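Beta-glucosidase (Saccharopolyspora erythraea D, PDB 5M6G) probably hydrolyses terminal, non-reducing beta-D-glucosyl residues with release of beta-D-glucose, as a two-domain glycoside hydrolase of family 3. Local coordinates at residues D62-M67 with Y351-V356; E327-V332 with A358-A363. One frame throughout, in Å; residues are numbered along the deposited sequence.

Contact 1 of 2, residues D62-M67 with Y351-V356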
ATOM      1  N   ASP A  62     -22.473 -23.170  -4.675  1.00 12.00           N
ATOM      2  CA  ASP A  62     -22.592 -21.750  -4.338  1.00 16.04           C
ATOM      3  C   ASP A  62     -21.512 -21.348  -3.342  1.00 15.84           C
ATOM      4  O   ASP A  62     -20.897 -20.277  -3.467  1.00 13.58           O
ATOM      5  CB  ASP A  62     -23.972 -21.433  -3.752  1.00 10.76           C
ATOM      6  CG  ASP A  62     -25.122 -21.670  -4.743  1.00 13.87           C
ATOM      7  OD1 ASP A  62     -24.978 -21.301  -5.928  1.00 16.31           O
ATOM      8  OD2 ASP A  62     -26.174 -22.207  -4.319  1.00 14.23           O
ATOM      9  N   LYS A  63     -21.274 -22.200  -2.340  1.00 13.92           N
ATOM     10  CA  LYS A  63     -20.300 -21.889  -1.299  1.00 14.20           C
ATOM     11  C   LYS A  63     -18.878 -21.890  -1.846  1.00 11.99           C
ATOM     12  O   LYS A  63     -18.050 -21.065  -1.440  1.00 13.72           O
ATOM     13  CB  LYS A  63     -20.435 -22.897  -0.148  1.00 15.12           C
ATOM     14  CG  LYS A  63     -21.731 -22.777   0.646  1.00 13.38           C
ATOM     15  CD  LYS A  63     -21.829 -23.869   1.716  1.00 16.00           C
ATOM     16  CE  LYS A  63     -23.223 -23.910   2.339  1.00 13.88           C
ATOM     17  NZ  LYS A  63     -23.326 -25.103   3.253  1.00 12.54           N
ATOM     18  N   LEU A  64     -18.566 -22.813  -2.755  1.00 12.29           N
ATOM     19  CA  LEU A  64     -17.236 -22.819  -3.352  1.00 12.55           C
ATOM     20  C   LEU A  64     -17.008 -21.550  -4.157  1.00 15.60           C
ATOM     21  O   LEU A  64     -15.943 -20.924  -4.063  1.00 12.11           O
ATOM     22  CB  LEU A  64     -17.057 -24.049  -4.235  1.00 10.52           C
ATOM     23  CG  LEU A  64     -17.248 -25.378  -3.490  1.00 16.21           C
ATOM     24  CD1 LEU A  64     -17.178 -26.534  -4.468  1.00 16.79           C
ATOM     25  CD2 LEU A  64     -16.205 -25.545  -2.363  1.00 14.33           C
ATOM     26  N   GLY A  65     -18.016 -21.141  -4.930  1.00 13.40           N
ATOM     27  CA  GLY A  65     -17.902 -19.912  -5.699  1.00 13.28           C
ATOM     28  C   GLY A  65     -17.576 -18.708  -4.842  1.00 13.38           C
ATOM     29  O   GLY A  65     -16.750 -17.876  -5.225  1.00 14.12           O
ATOM     30  N   GLN A  66     -18.213 -18.595  -3.670  1.00 14.55           N
ATOM     31  CA  GLN A  66     -17.973 -17.429  -2.823  1.00 13.55           C
ATOM     32  C   GLN A  66     -16.521 -17.325  -2.387  1.00 14.74           C
ATOM     33  O   GLN A  66     -16.070 -16.226  -2.063  1.00 12.49           O
ATOM     34  CB  GLN A  66     -18.859 -17.445  -1.574  1.00 11.21           C
ATOM     35  CG  GLN A  66     -20.314 -17.105  -1.815  1.00 13.93           C
ATOM     36  CD  GLN A  66     -20.489 -15.717  -2.380  1.00 18.78           C
ATOM     37  OE1 GLN A  66     -20.136 -14.722  -1.742  1.00 12.33           O
ATOM     38  NE2 GLN A  66     -21.032 -15.639  -3.589  1.00 14.76           N
ATOM     39  N   MET A  67     -15.784 -18.434  -2.375  1.00 13.91           N
ATOM     40  CA  MET A  67     -14.404 -18.428  -1.907  1.00 15.37           C
ATOM     41  C   MET A  67     -13.415 -17.978  -2.978  1.00 15.27           C
ATOM     42  O   MET A  67     -12.214 -17.907  -2.702  1.00 16.12           O
ATOM     43  CB  MET A  67     -14.040 -19.819  -1.384  1.00 11.89           C
ATOM     44  CG  MET A  67     -14.828 -20.178  -0.131  1.00 13.72           C
ATOM     45  SD  MET A  67     -14.616 -21.888   0.404  1.00 12.75           S
ATOM     46  CE  MET A  67     -12.875 -21.861   0.843  1.00  8.54           C
ATOM     47  N   TYR A 351     -11.377 -28.417  -8.171  1.00 19.99           N
ATOM     48  CA  TYR A 351     -10.451 -29.035  -7.224  1.00 20.64           C
ATOM     49  C   TYR A 351     -11.017 -29.023  -5.812  1.00 17.82           C
ATOM     50  O   TYR A 351     -10.962 -30.030  -5.102  1.00 15.40           O
ATOM     51  CB  TYR A 351      -9.098 -28.317  -7.244  1.00 19.00           C
ATOM     52  CG  TYR A 351      -8.182 -28.667  -8.396  1.00 22.60           C
ATOM     53  CD1 TYR A 351      -8.549 -29.607  -9.357  1.00 24.30           C
ATOM     54  CD2 TYR A 351      -6.947 -28.047  -8.525  1.00 20.56           C
ATOM     55  CE1 TYR A 351      -7.701 -29.914 -10.413  1.00 24.16           C
ATOM     56  CE2 TYR A 351      -6.095 -28.343  -9.573  1.00 20.87           C
ATOM     57  CZ  TYR A 351      -6.472 -29.278 -10.511  1.00 23.78           C
ATOM     58  OH  TYR A 351      -5.616 -29.567 -11.544  1.00 20.98           O
ATOM     59  N   LEU A 352     -11.534 -27.872  -5.370  1.00 15.86           N
ATOM     60  CA  LEU A 352     -12.019 -27.781  -3.997  1.00 18.22           C
ATOM     61  C   LEU A 352     -13.237 -28.671  -3.791  1.00 16.72           C
ATOM     62  O   LEU A 352     -13.382 -29.290  -2.733  1.00 14.20           O
ATOM     63  CB  LEU A 352     -12.339 -26.326  -3.642  1.00 16.08           C
ATOM     64  CG  LEU A 352     -12.653 -26.058  -2.167  1.00 18.17           C
ATOM     65  CD1 LEU A 352     -11.655 -26.770  -1.236  1.00 13.82           C
ATOM     66  CD2 LEU A 352     -12.671 -24.557  -1.886  1.00 14.75           C
ATOM     67  N   ARG A 353     -14.118 -28.749  -4.794  1.00 14.81           N
ATOM     68  CA  ARG A 353     -15.270 -29.639  -4.691  1.00 17.78           C
ATOM     69  C   ARG A 353     -14.820 -31.070  -4.430  1.00 19.39           C
ATOM     70  O   ARG A 353     -15.364 -31.755  -3.554  1.00 17.30           O
ATOM     71  CB  ARG A 353     -16.119 -29.572  -5.960  1.00 17.67           C
ATOM     72  CG  ARG A 353     -17.468 -30.290  -5.800  1.00 15.58           C
ATOM     73  CD  ARG A 353     -18.176 -30.507  -7.123  1.00 16.62           C
ATOM     74  NE  ARG A 353     -18.608 -29.248  -7.725  1.00 17.57           N
ATOM     75  CZ  ARG A 353     -18.041 -28.693  -8.793  1.00 18.05           C
ATOM     76  NH1 ARG A 353     -17.020 -29.292  -9.396  1.00 13.39           N
ATOM     77  NH2 ARG A 353     -18.511 -27.552  -9.273  1.00 16.21           N
ATOM     78  N   ALA A 354     -13.810 -31.534  -5.177  1.00 16.52           N
ATOM     79  CA  ALA A 354     -13.316 -32.898  -4.999  1.00 22.03           C
ATOM     80  C   ALA A 354     -12.694 -33.093  -3.623  1.00 18.89           C
ATOM     81  O   ALA A 354     -12.849 -34.153  -3.015  1.00 17.52           O
ATOM     82  CB  ALA A 354     -12.308 -33.247  -6.090  1.00 22.28           C
ATOM     83  N   GLU A 355     -11.967 -32.090  -3.119  1.00 18.34           N
ATOM     84  CA  GLU A 355     -11.416 -32.197  -1.772  1.00 18.19           C
ATOM     85  C   GLU A 355     -12.526 -32.321  -0.739  1.00 20.66           C
ATOM     86  O   GLU A 355     -12.422 -33.104   0.216  1.00 18.76           O
ATOM     87  CB  GLU A 355     -10.536 -30.985  -1.452  1.00 13.21           C
ATOM     88  CG  GLU A 355      -9.280 -30.875  -2.300  1.00 13.98           C
ATOM     89  CD  GLU A 355      -8.394 -32.101  -2.197  1.00 20.49           C
ATOM     90  OE1 GLU A 355      -8.066 -32.519  -1.061  1.00 22.16           O
ATOM     91  OE2 GLU A 355      -8.038 -32.655  -3.258  1.00 24.45           O
ATOM     92  N   VAL A 356     -13.598 -31.546  -0.910  1.00 19.25           N
ATOM     93  CA  VAL A 356     -14.695 -31.604   0.045  1.00 17.14           C
ATOM     94  C   VAL A 356     -15.438 -32.926  -0.088  1.00 20.97           C
ATOM     95  O   VAL A 356     -15.753 -33.573   0.917  1.00 18.05           O
ATOM     96  CB  VAL A 356     -15.625 -30.395  -0.142  1.00 17.64           C
ATOM     97  CG1 VAL A 356     -16.829 -30.490   0.808  1.00 18.70           C
ATOM     98  CG2 VAL A 356     -14.841 -29.092   0.090  1.00 15.94           C
TER
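Leu64 reaches from the helix of residues 60-66 to the helix of residues 345-357 and sets one methyl on each of two neighbouring side chains. Its CD2 meets Leu352 at the branch point, 3.6 Å from CG, and lies 3.7 Å from Leu352 CD2. Its CD1 lies over the start of the Arg353 chain, 3.5 Å from CB. The backbones stay 7.2 Å apart between Leu64 CA and Arg353 CA. Leu352 has its CG trans to the backbone N (chi1 -171°), and from there its CD2 touches both Leu64 and Met67. Met67, which leads into strand 68-71, has a chain that bends at its last torsion (chi3 65°). The bend carries CE to 3.8 Å from Leu352 CD2, and the thioether crosses the leucine at about a right angle. Arg353 meets Leu64 mainly through the aliphatic start of its chain. Its charged end turns off to salt bridges with Asp61, through NE, and Asp350, through NH1. The contact itself is thus apolar, with acidic partners holding the guanidinium at its border. Val332, on the helix of residues 325-334, packs against Leu352 as well. Strand 68-71 lies beside strand 339-341 in the parallel sheet. The arrangement is helix-to-helix packing at the periphery of the TIM-barrel-type N-terminal domain of family 3 glycoside hydrolases, between segments far apart in sequence.

Contact 2 of 2, residues E327-V332 with A358-A363. With MG (magnesium ion), chain B.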
ATOM      1  N   GLU A 327      -2.143 -28.208  -3.262  1.00 20.19           N
ATOM      2  CA  GLU A 327      -1.983 -26.835  -2.805  1.00 20.66           C
ATOM      3  C   GLU A 327      -3.321 -26.238  -2.398  1.00 19.65           C
ATOM      4  O   GLU A 327      -3.405 -25.515  -1.398  1.00 19.21           O
ATOM      5  CB  GLU A 327      -1.298 -26.001  -3.885  1.00 21.21           C
ATOM      6  CG  GLU A 327       0.177 -26.338  -4.028  1.00 23.39           C
ATOM      7  CD  GLU A 327       0.800 -25.729  -5.260  1.00 21.93           C
ATOM      8  OE1 GLU A 327       0.201 -25.855  -6.342  1.00 22.99           O
ATOM      9  OE2 GLU A 327       1.885 -25.112  -5.147  1.00 19.50           O
ATOM     10  N   VAL A 328      -4.381 -26.544  -3.149  1.00 17.30           N
ATOM     11  CA  VAL A 328      -5.725 -26.149  -2.734  1.00 15.21           C
ATOM     12  C   VAL A 328      -6.029 -26.694  -1.342  1.00 18.62           C
ATOM     13  O   VAL A 328      -6.409 -25.946  -0.433  1.00 17.05           O
ATOM     14  CB  VAL A 328      -6.764 -26.621  -3.767  1.00 16.61           C
ATOM     15  CG1 VAL A 328      -8.181 -26.297  -3.292  1.00 16.58           C
ATOM     16  CG2 VAL A 328      -6.486 -25.982  -5.129  1.00 17.01           C
ATOM     17  N   ARG A 329      -5.846 -28.006  -1.151  1.00 17.50           N
ATOM     18  CA  ARG A 329      -6.126 -28.627   0.142  1.00 16.42           C
ATOM     19  C   ARG A 329      -5.329 -27.970   1.262  1.00 15.74           C
ATOM     20  O   ARG A 329      -5.888 -27.599   2.303  1.00 17.16           O
ATOM     21  CB  ARG A 329      -5.818 -30.126   0.081  1.00 15.87           C
ATOM     22  CG  ARG A 329      -5.955 -30.873   1.420  1.00 16.28           C
ATOM     23  CD  ARG A 329      -5.426 -32.321   1.299  1.00 17.94           C
ATOM     24  NE  ARG A 329      -5.647 -32.815  -0.058  1.00 22.09           N
ATOM     25  CZ  ARG A 329      -4.686 -33.183  -0.898  1.00 23.87           C
ATOM     26  NH1 ARG A 329      -3.412 -33.167  -0.513  1.00 21.55           N
ATOM     27  NH2 ARG A 329      -5.005 -33.576  -2.126  1.00 23.38           N
ATOM     28  N   ALA A 330      -4.016 -27.823   1.070  1.00 15.37           N
ATOM     29  CA  ALA A 330      -3.172 -27.312   2.147  1.00 17.46           C
ATOM     30  C   ALA A 330      -3.582 -25.905   2.554  1.00 17.06           C
ATOM     31  O   ALA A 330      -3.583 -25.567   3.746  1.00 15.80           O
ATOM     32  CB  ALA A 330      -1.704 -27.332   1.725  1.00 16.72           C
ATOM     33  N   SER A 331      -3.942 -25.067   1.577  1.00 14.30           N
ATOM     34  CA  SER A 331      -4.202 -23.670   1.893  1.00 14.31           C
ATOM     35  C   SER A 331      -5.602 -23.470   2.464  1.00 17.37           C
ATOM     36  O   SER A 331      -5.785 -22.696   3.413  1.00 13.59           O
ATOM     37  CB  SER A 331      -4.004 -22.815   0.651  1.00 13.33           C
ATOM     38  OG  SER A 331      -3.836 -21.459   1.023  1.00 20.59           O
ATOM     39  N   VAL A 332      -6.604 -24.148   1.905  1.00 11.34           N
ATOM     40  CA  VAL A 332      -7.929 -24.088   2.513  1.00 15.44           C
ATOM     41  C   VAL A 332      -7.881 -24.612   3.946  1.00 12.60           C
ATOM     42  O   VAL A 332      -8.470 -24.017   4.858  1.00 12.55           O
ATOM     43  CB  VAL A 332      -8.959 -24.856   1.657  1.00 16.70           C
ATOM     44  CG1 VAL A 332     -10.310 -24.876   2.349  1.00 16.03           C
ATOM     45  CG2 VAL A 332      -9.091 -24.225   0.254  1.00 16.07           C
ATOM     46  N   ALA A 358     -14.225 -35.714  -0.963  1.00 20.97           N
ATOM     47  CA  ALA A 358     -13.397 -36.757  -0.380  1.00 22.18           C
ATOM     48  C   ALA A 358     -13.226 -36.603   1.124  1.00 25.19           C
ATOM     49  O   ALA A 358     -12.659 -37.498   1.756  1.00 28.52           O
ATOM     50  CB  ALA A 358     -12.023 -36.785  -1.054  1.00 22.35           C
ATOM     51  N   GLY A 359     -13.713 -35.511   1.715  1.00 23.77           N
ATOM     52  CA  GLY A 359     -13.537 -35.285   3.135  1.00 22.98           C
ATOM     53  C   GLY A 359     -12.158 -34.820   3.541  1.00 22.14           C
ATOM     54  O   GLY A 359     -11.881 -34.722   4.743  1.00 25.67           O
ATOM     55  N   ARG A 360     -11.285 -34.534   2.578  1.00 18.02           N
ATOM     56  CA  ARG A 360      -9.958 -34.016   2.889  1.00 19.57           C
ATOM     57  C   ARG A 360     -10.008 -32.552   3.307  1.00 19.16           C
ATOM     58  O   ARG A 360      -9.155 -32.104   4.073  1.00 20.46           O
ATOM     59  CB  ARG A 360      -9.040 -34.218   1.687  1.00 19.05           C
ATOM     60  CG  ARG A 360      -8.923 -35.684   1.289  1.00 19.84           C
ATOM     61  CD  ARG A 360      -7.835 -35.930   0.261  1.00 17.58           C
ATOM     62  NE  ARG A 360      -8.095 -35.299  -1.033  1.00 22.40           N
ATOM     63  CZ  ARG A 360      -8.557 -35.952  -2.097  1.00 27.10           C
ATOM     64  NH1 ARG A 360      -8.811 -37.254  -2.023  1.00 28.81           N
ATOM     65  NH2 ARG A 360      -8.753 -35.306  -3.235  1.00 20.77           N
ATOM     66  N   VAL A 361     -10.993 -31.804   2.830  1.00 16.50           N
ATOM     67  CA  VAL A 361     -11.345 -30.498   3.376  1.00 18.87           C
ATOM     68  C   VAL A 361     -12.699 -30.648   4.057  1.00 15.84           C
ATOM     69  O   VAL A 361     -13.691 -30.939   3.381  1.00 18.67           O
ATOM     70  CB  VAL A 361     -11.392 -29.410   2.289  1.00 19.54           C
ATOM     71  CG1 VAL A 361     -12.049 -28.150   2.839  1.00 14.27           C
ATOM     72  CG2 VAL A 361      -9.981 -29.111   1.767  1.00 16.89           C
ATOM     73  N   PRO A 362     -12.792 -30.464   5.368  1.00 19.72           N
ATOM     74  CA  PRO A 362     -14.065 -30.719   6.053  1.00 21.28           C
ATOM     75  C   PRO A 362     -15.120 -29.716   5.630  1.00 22.66           C
ATOM     76  O   PRO A 362     -14.823 -28.563   5.299  1.00 17.66           O
ATOM     77  CB  PRO A 362     -13.720 -30.559   7.540  1.00 22.62           C
ATOM     78  CG  PRO A 362     -12.214 -30.494   7.605  1.00 21.37           C
ATOM     79  CD  PRO A 362     -11.744 -29.993   6.285  1.00 19.47           C
ATOM     80  N   ALA A 363     -16.372 -30.180   5.636  1.00 18.65           N
ATOM     81  CA  ALA A 363     -17.494 -29.312   5.297  1.00 20.36           C
ATOM     82  C   ALA A 363     -17.529 -28.057   6.160  1.00 14.50           C
ATOM     83  O   ALA A 363     -17.925 -26.987   5.687  1.00 14.24           O
ATOM     84  CB  ALA A 363     -18.805 -30.090   5.437  1.00 15.30           C
TER
HETATM   85 MG    MG B 701       2.304 -24.941  -7.589  1.00 14.03          MG
HETATM   86  O   HOH W   1       2.259 -26.414  -9.304  1.00 23.71           O
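Two arginines come together here: NE of Arg329 lies 3.6 Å from NE of Arg360, with the guanidinium planes almost perpendicular (89°). Glu355, on the intervening helix, probably offsets the repulsion of this like-charged pair. One carboxylate oxygen bridges to Arg329 NE and the other to Arg360 NH2. Arg329 is also bound through NH1 to Asp326. Its CG is trans to the backbone N (chi1 175°), which sends the chain out along the helix flank toward the loop. With an alanine here, one oxygen of Glu355 and the carboxylate of Asp326 would probably lose their charged mate, and the Arg360 chain would lose its neighbour. Helix 345-357 ends in a Schellman motif, with Gly359 at positive phi, and the chain turns back until Pro362 takes the N-cap position of helix 363-379. Ala358 CB lies 3.4 Å above one face of the Arg360 guanidinium, toward its rim. Deeper in, the valines cross at roughly a right angle, Val332 CG1 to Val361 CG1 at 3.7 Å. At the far end of 327-332, Glu327 binds a magnesium ion with both carboxylate oxygens, OE2 at 2.5 Å and OE1 at 2.6 Å. A water, Asp315, Asp318, Gln320 and Asp322 complete the site.

Contact 1 uses helix 345-357, and contact 2 the loop that follows it. Contact 1 joins this helix to helix 60-66, and contact 2 joins the loop to helix 325-334. Their centres are 9 Å apart. Contact 1 is buried and apolar, while contact 2 is partly buried, with charge toward solvent and valines beneath. Glu355 belongs to 351-356 yet pairs with the arginines of contact 2, its OE1 2.6 Å from Arg329 NE and its OE2 2.7 Å from Arg360 NH2. The apolar parts of the two contacts also meet, through Leu352 and Val332. Only contact 2 includes a metal ligand.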